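Local coordinates for protein endo-alpha-mannosidase (Bacteroides thetaiotaomicron, PDB 4ACY) that probably cleaves internal alpha-mannosidic linkages in glycans such as N-glycans, as a glycoside hydrolase of family 99, at residues I213-T218 against G222-L227; F190-S195 against A201-L206. All coordinates share one frame; numbering follows the deposited sequence.

Contact 1: I213-T218 against G222-L227; sequences ISVRNT and GLFIGL
Two groups hold Arg-216 NH1 at the start of strand 223-227: the carboxylate of Asp-221, in a salt bridge, and the backbone oxygen Gly-222 O, 3.0 Å from NH1. That oxygen lies at the edge of the guanidinium, near its plane, but the N-H points poorly at it (128°) and the bond is weak. Stronger partners lie outside the two segments: NE donates to Phe-207 O, while NH2 forms a salt bridge with Asp-243 and also donates to Cys-241 O. With all three nitrogens engaged, the group is probably held in a fixed orientation. A bend at chi2 (-52°) in an otherwise extended outer chain carries it past Phe-224, whose ring plane is turned 65° from its own. NH1 comes to 3.5 Å from Phe-224 CD2, at the ring edge rather than over the face. Farther round that ring, Val-215 CG2 approaches Phe-224 CE2 obliquely at 4.0 Å, so one phenyl group takes both an apolar branch and a charged one. The loop holds its own shape: Ser-214 OG accepts from Arg-216 N at 2.9 Å in an ST turn, and a type II turn follows from Val-215 to Thr-218. Thr-218 N and OG1 both approach Val-215 O from the same side of its carbonyl plane. This buried contact joins the loop after helix 200-207 to strand 223-227, with helix 161-175 packing against Val-215 through Arg-165 and against Phe-224 through Ile-168.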
loop_
_atom_site.group_PDB
_atom_site.type_symbol
_atom_site.label_atom_id
_atom_site.label_comp_id
_atom_site.label_asym_id
_atom_site.label_seq_id
_atom_site.Cartn_x
_atom_site.Cartn_y
_atom_site.Cartn_z
ATOM N N ILE A 213 0.718 -14.595 -23.733
ATOM C CA ILE A 213 -0.380 -14.782 -22.782
ATOM C C ILE A 213 -1.072 -13.446 -22.464
ATOM O O ILE A 213 -1.494 -13.204 -21.329
ATOM C CB ILE A 213 0.083 -15.511 -21.476
ATOM C CG1 ILE A 213 1.267 -14.786 -20.823
ATOM C CG2 ILE A 213 0.430 -16.972 -21.773
ATOM C CD1 ILE A 213 1.524 -15.202 -19.349
ATOM N N SER A 214 -1.196 -12.587 -23.475
ATOM C CA SER A 214 -1.644 -11.210 -23.247
ATOM C C SER A 214 -3.024 -11.123 -22.620
ATOM O O SER A 214 -3.925 -11.907 -22.941
ATOM C CB SER A 214 -1.628 -10.392 -24.539
ATOM O OG SER A 214 -1.976 -9.041 -24.274
ATOM N N VAL A 215 -3.180 -10.169 -21.710
ATOM C CA VAL A 215 -4.508 -9.819 -21.194
ATOM C C VAL A 215 -5.073 -8.589 -21.920
ATOM O O VAL A 215 -6.193 -8.145 -21.640
ATOM C CB VAL A 215 -4.487 -9.525 -19.663
ATOM C CG1 VAL A 215 -4.276 -10.810 -18.886
ATOM C CG2 VAL A 215 -3.428 -8.499 -19.315
ATOM N N ARG A 216 -4.293 -8.029 -22.833
ATOM C CA ARG A 216 -4.701 -6.802 -23.493
ATOM C C ARG A 216 -5.898 -7.090 -24.382
ATOM O O ARG A 216 -5.914 -8.069 -25.142
ATOM C CB ARG A 216 -3.569 -6.187 -24.309
ATOM C CG ARG A 216 -2.343 -5.713 -23.502
ATOM C CD ARG A 216 -2.749 -4.801 -22.356
ATOM N NE ARG A 216 -1.573 -4.289 -21.644
ATOM C CZ ARG A 216 -1.632 -3.503 -20.570
ATOM N NH1 ARG A 216 -2.801 -3.117 -20.084
ATOM N NH2 ARG A 216 -0.509 -3.093 -19.991
ATOM N N ASN A 217 -6.913 -6.248 -24.228
ATOM C CA ASN A 217 -8.153 -6.340 -24.995
ATOM C C ASN A 217 -8.953 -7.605 -24.728
ATOM O O ASN A 217 -9.788 -8.018 -25.539
ATOM C CB ASN A 217 -7.880 -6.083 -26.478
ATOM C CG ASN A 217 -7.337 -4.696 -26.707
ATOM O OD1 ASN A 217 -7.835 -3.716 -26.134
ATOM N ND2 ASN A 217 -6.307 -4.596 -27.531
ATOM N N THR A 218 -8.686 -8.210 -23.574
ATOM C CA THR A 218 -9.537 -9.238 -23.011
ATOM C C THR A 218 -10.324 -8.572 -21.896
ATOM O O THR A 218 -10.084 -7.411 -21.572
ATOM C CB THR A 218 -8.720 -10.408 -22.410
ATOM O OG1 THR A 218 -8.109 -9.981 -21.180
ATOM C CG2 THR A 218 -7.645 -10.871 -23.367
ATOM N N GLY A 222 -6.556 -3.854 -18.032
ATOM C CA GLY A 222 -6.637 -2.821 -17.012
ATOM C C GLY A 222 -5.376 -2.001 -17.031
ATOM O O GLY A 222 -4.687 -1.930 -18.043
ATOM N N LEU A 223 -5.094 -1.360 -15.905
ATOM C CA LEU A 223 -3.922 -0.525 -15.776
ATOM C C LEU A 223 -3.006 -1.221 -14.787
ATOM O O LEU A 223 -3.370 -1.436 -13.631
ATOM C CB LEU A 223 -4.313 0.858 -15.256
ATOM C CG LEU A 223 -5.138 1.754 -16.196
ATOM C CD1 LEU A 223 -5.764 2.881 -15.398
ATOM C CD2 LEU A 223 -4.317 2.306 -17.374
ATOM N N PHE A 224 -1.835 -1.603 -15.268
ATOM C CA PHE A 224 -0.874 -2.345 -14.473
ATOM C C PHE A 224 0.314 -1.461 -14.163
ATOM O O PHE A 224 0.981 -0.934 -15.055
ATOM C CB PHE A 224 -0.493 -3.615 -15.229
ATOM C CG PHE A 224 -1.689 -4.464 -15.550
ATOM C CD1 PHE A 224 -2.253 -5.278 -14.574
ATOM C CD2 PHE A 224 -2.291 -4.391 -16.814
ATOM C CE1 PHE A 224 -3.389 -6.035 -14.855
ATOM C CE2 PHE A 224 -3.416 -5.148 -17.104
ATOM C CZ PHE A 224 -3.967 -5.977 -16.130
ATOM N N ILE A 225 0.563 -1.311 -12.867
ATOM C CA ILE A 225 1.469 -0.319 -12.343
ATOM C C ILE A 225 2.621 -1.029 -11.646
ATOM O O ILE A 225 2.435 -1.656 -10.593
ATOM C CB ILE A 225 0.724 0.626 -11.324
ATOM C CG1 ILE A 225 -0.573 1.208 -11.936
ATOM C CG2 ILE A 225 1.660 1.703 -10.782
ATOM C CD1 ILE A 225 -0.383 2.102 -13.177
ATOM N N GLY A 226 3.813 -0.929 -12.232
ATOM C CA GLY A 226 5.005 -1.584 -11.664
ATOM C C GLY A 226 5.774 -0.732 -10.673
ATOM O O GLY A 226 5.719 0.498 -10.704
ATOM N N LEU A 227 6.460 -1.395 -9.748
ATOM C CA LEU A 227 7.303 -0.708 -8.781
ATOM C C LEU A 227 8.619 -0.361 -9.463
ATOM O O LEU A 227 9.307 -1.244 -9.999
ATOM C CB LEU A 227 7.551 -1.586 -7.549
ATOM C CG LEU A 227 8.378 -0.965 -6.418
ATOM C CD1 LEU A 227 7.691 0.269 -5.894
ATOM C CD2 LEU A 227 8.555 -1.993 -5.298
#

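Contact 2: F190-S195 against A201-L206; sequences FFIYDS and AEWAKL
The indole of Trp-203 presents its edge to Ser-195, whose backbone oxygen lies in the plane of the ring system, while Ile-192 meets the six-membered ring obliquely. The pairing ties the end of a barrel strand to the following helix in a beta-alpha-beta unit of the (beta/alpha)8, or TIM, barrel. Trp-203 NE1 donates to Ser-195 O at 2.8 Å, with a fairly straight N-H...O angle of 158°. Seen from the acceptor, however, the donor stands above the carbonyl plane, tilted 42° out of it. This single bond satisfies the indole N-H in a buried place and helps to fix the rotation of the ring. Apolar contacts assist on the benzo side: Ile-192 CG2 lies 3.9 Å from Trp-203 CH2, and Ile-192 CD1 approaches the same carbon at 4.1 Å, so both branches of the isoleucine close on one corner of the indole. Ile-192 and Trp-203 extend toward each other from strand and helix, bridging the gap between the two backbones. Ile-198, in the connecting loop, also touches the tryptophan. A type II turn from Ile-192 to Ser-195 brings the serine to the indole edge. There Ser-195 CB rests 3.8 Å from Trp-203 CZ2, while Ser-195 OG, lying between the backbone N and carbonyl carbon (chi1 52°), accepts a hydrogen bond from Leu-227 N.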
loop_
_atom_site.group_PDB
_atom_site.type_symbol
_atom_site.label_atom_id
_atom_site.label_comp_id
_atom_site.label_asym_id
_atom_site.label_seq_id
_atom_site.Cartn_x
_atom_site.Cartn_y
_atom_site.Cartn_z
ATOM N N PHE A 190 -4.069 -2.239 -11.037
ATOM C CA PHE A 190 -3.302 -3.182 -10.224
ATOM C C PHE A 190 -1.901 -2.620 -9.984
ATOM O O PHE A 190 -1.202 -2.247 -10.950
ATOM C CB PHE A 190 -3.155 -4.520 -10.960
ATOM C CG PHE A 190 -4.439 -5.287 -11.118
ATOM C CD1 PHE A 190 -5.296 -5.026 -12.189
ATOM C CD2 PHE A 190 -4.776 -6.289 -10.219
ATOM C CE1 PHE A 190 -6.493 -5.761 -12.345
ATOM C CE2 PHE A 190 -5.966 -7.014 -10.358
ATOM C CZ PHE A 190 -6.826 -6.751 -11.428
ATOM N N PHE A 191 -1.486 -2.588 -8.712
ATOM C CA PHE A 191 -0.092 -2.312 -8.357
ATOM C C PHE A 191 0.610 -3.646 -8.239
ATOM O O PHE A 191 0.023 -4.630 -7.780
ATOM C CB PHE A 191 0.016 -1.580 -7.014
ATOM C CG PHE A 191 -0.538 -0.178 -7.027
ATOM C CD1 PHE A 191 0.260 0.887 -7.375
ATOM C CD2 PHE A 191 -1.870 0.062 -6.677
ATOM C CE1 PHE A 191 -0.236 2.213 -7.374
ATOM C CE2 PHE A 191 -2.387 1.364 -6.676
ATOM C CZ PHE A 191 -1.580 2.442 -7.043
ATOM N N ILE A 192 1.861 -3.695 -8.683
ATOM C CA ILE A 192 2.618 -4.936 -8.620
ATOM C C ILE A 192 3.916 -4.688 -7.856
ATOM O O ILE A 192 4.861 -4.088 -8.370
ATOM C CB ILE A 192 2.910 -5.539 -10.012
ATOM C CG1 ILE A 192 1.628 -5.698 -10.839
ATOM C CG2 ILE A 192 3.603 -6.898 -9.839
ATOM C CD1 ILE A 192 1.886 -6.117 -12.318
ATOM N N TYR A 193 3.941 -5.147 -6.611
ATOM C CA TYR A 193 5.075 -4.908 -5.720
ATOM C C TYR A 193 6.308 -5.703 -6.159
ATOM O O TYR A 193 6.201 -6.877 -6.547
ATOM C CB TYR A 193 4.667 -5.218 -4.277
ATOM C CG TYR A 193 5.772 -5.005 -3.261
ATOM C CD1 TYR A 193 5.937 -3.776 -2.626
ATOM C CD2 TYR A 193 6.617 -6.046 -2.902
ATOM C CE1 TYR A 193 6.964 -3.585 -1.663
ATOM C CE2 TYR A 193 7.626 -5.868 -1.957
ATOM C CZ TYR A 193 7.791 -4.641 -1.343
ATOM O OH TYR A 193 8.801 -4.471 -0.395
ATOM N N ASP A 194 7.469 -5.039 -6.131
ATOM C CA ASP A 194 8.739 -5.651 -6.538
ATOM C C ASP A 194 8.595 -6.303 -7.924
ATOM O O ASP A 194 9.143 -7.372 -8.192
ATOM C CB ASP A 194 9.218 -6.683 -5.489
ATOM C CG ASP A 194 9.987 -6.043 -4.323
ATOM O OD1 ASP A 194 10.092 -4.801 -4.263
ATOM O OD2 ASP A 194 10.471 -6.796 -3.450
ATOM N N SER A 195 7.852 -5.652 -8.815
ATOM C CA SER A 195 7.634 -6.234 -10.138
ATOM C C SER A 195 8.943 -6.422 -10.897
ATOM O O SER A 195 9.043 -7.301 -11.760
ATOM C CB SER A 195 6.686 -5.373 -10.961
ATOM O OG SER A 195 7.114 -4.033 -10.984
ATOM N N ALA A 201 11.016 -8.497 -20.394
ATOM C CA ALA A 201 10.639 -9.348 -21.524
ATOM C C ALA A 201 9.614 -10.415 -21.142
ATOM O O ALA A 201 8.788 -10.808 -21.966
ATOM C CB ALA A 201 11.877 -9.982 -22.166
ATOM N N GLU A 202 9.671 -10.882 -19.893
ATOM C CA GLU A 202 8.684 -11.815 -19.368
ATOM C C GLU A 202 7.335 -11.130 -19.125
ATOM O O GLU A 202 6.289 -11.687 -19.471
ATOM C CB GLU A 202 9.188 -12.500 -18.092
ATOM C CG GLU A 202 10.434 -13.393 -18.299
ATOM C CD GLU A 202 10.315 -14.299 -19.505
ATOM O OE1 GLU A 202 9.321 -15.049 -19.597
ATOM O OE2 GLU A 202 11.221 -14.261 -20.369
ATOM N N TRP A 203 7.366 -9.925 -18.553
ATOM C CA TRP A 203 6.141 -9.127 -18.377
ATOM C C TRP A 203 5.465 -8.854 -19.728
ATOM O O TRP A 203 4.241 -8.863 -19.821
ATOM C CB TRP A 203 6.425 -7.788 -17.696
ATOM C CG TRP A 203 6.662 -7.868 -16.211
ATOM C CD1 TRP A 203 7.769 -7.426 -15.536
ATOM C CD2 TRP A 203 5.769 -8.388 -15.219
ATOM N NE1 TRP A 203 7.622 -7.645 -14.179
ATOM C CE2 TRP A 203 6.405 -8.236 -13.959
ATOM C CE3 TRP A 203 4.489 -8.972 -15.264
ATOM C CZ2 TRP A 203 5.804 -8.643 -12.770
ATOM C CZ3 TRP A 203 3.897 -9.379 -14.073
ATOM C CH2 TRP A 203 4.566 -9.225 -12.844
ATOM N N ALA A 204 6.272 -8.606 -20.759
ATOM C CA ALA A 204 5.752 -8.275 -22.094
ATOM C C ALA A 204 4.851 -9.373 -22.662
ATOM O O ALA A 204 3.915 -9.085 -23.411
ATOM C CB ALA A 204 6.891 -7.942 -23.052
ATOM N N LYS A 205 5.114 -10.624 -22.288
ATOM C CA LYS A 205 4.262 -11.745 -22.702
ATOM C C LYS A 205 2.828 -11.583 -22.203
ATOM O O LYS A 205 1.879 -12.068 -22.818
ATOM C CB LYS A 205 4.835 -13.067 -22.197
ATOM C CG LYS A 205 6.166 -13.420 -22.842
ATOM C CD LYS A 205 6.781 -14.634 -22.190
ATOM C CE LYS A 205 7.985 -15.104 -22.985
ATOM N NZ LYS A 205 8.649 -16.214 -22.243
ATOM N N LEU A 206 2.698 -10.915 -21.062
ATOM C CA LEU A 206 1.417 -10.684 -20.414
ATOM C C LEU A 206 0.806 -9.327 -20.795
ATOM O O LEU A 206 -0.419 -9.218 -20.924
ATOM C CB LEU A 206 1.602 -10.769 -18.883
ATOM C CG LEU A 206 0.359 -10.582 -18.023
ATOM C CD1 LEU A 206 -0.614 -11.704 -18.322
ATOM C CD2 LEU A 206 0.722 -10.558 -16.529
#

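Overall arrangement
Going along the chain from the N terminus, contact 2 comes first: it closes the short loop between strand 189-192 and helix 200-207. The chain then leaves the helix, and contact 1 closes the next loop, fastening 213-218 to the start of strand 223-227. The two follow in series, neither enclosing nor crossing the other, and their centres are about 8 Å apart. Together they secure both connections of one beta-alpha-beta unit, at opposite ends of its strands. The strands of the two contacts are parallel neighbours in the eight-stranded barrel, joined by probable hydrogen bonds from Ile-225 N to Phe-190 O and from Phe-190 N to Leu-223 O.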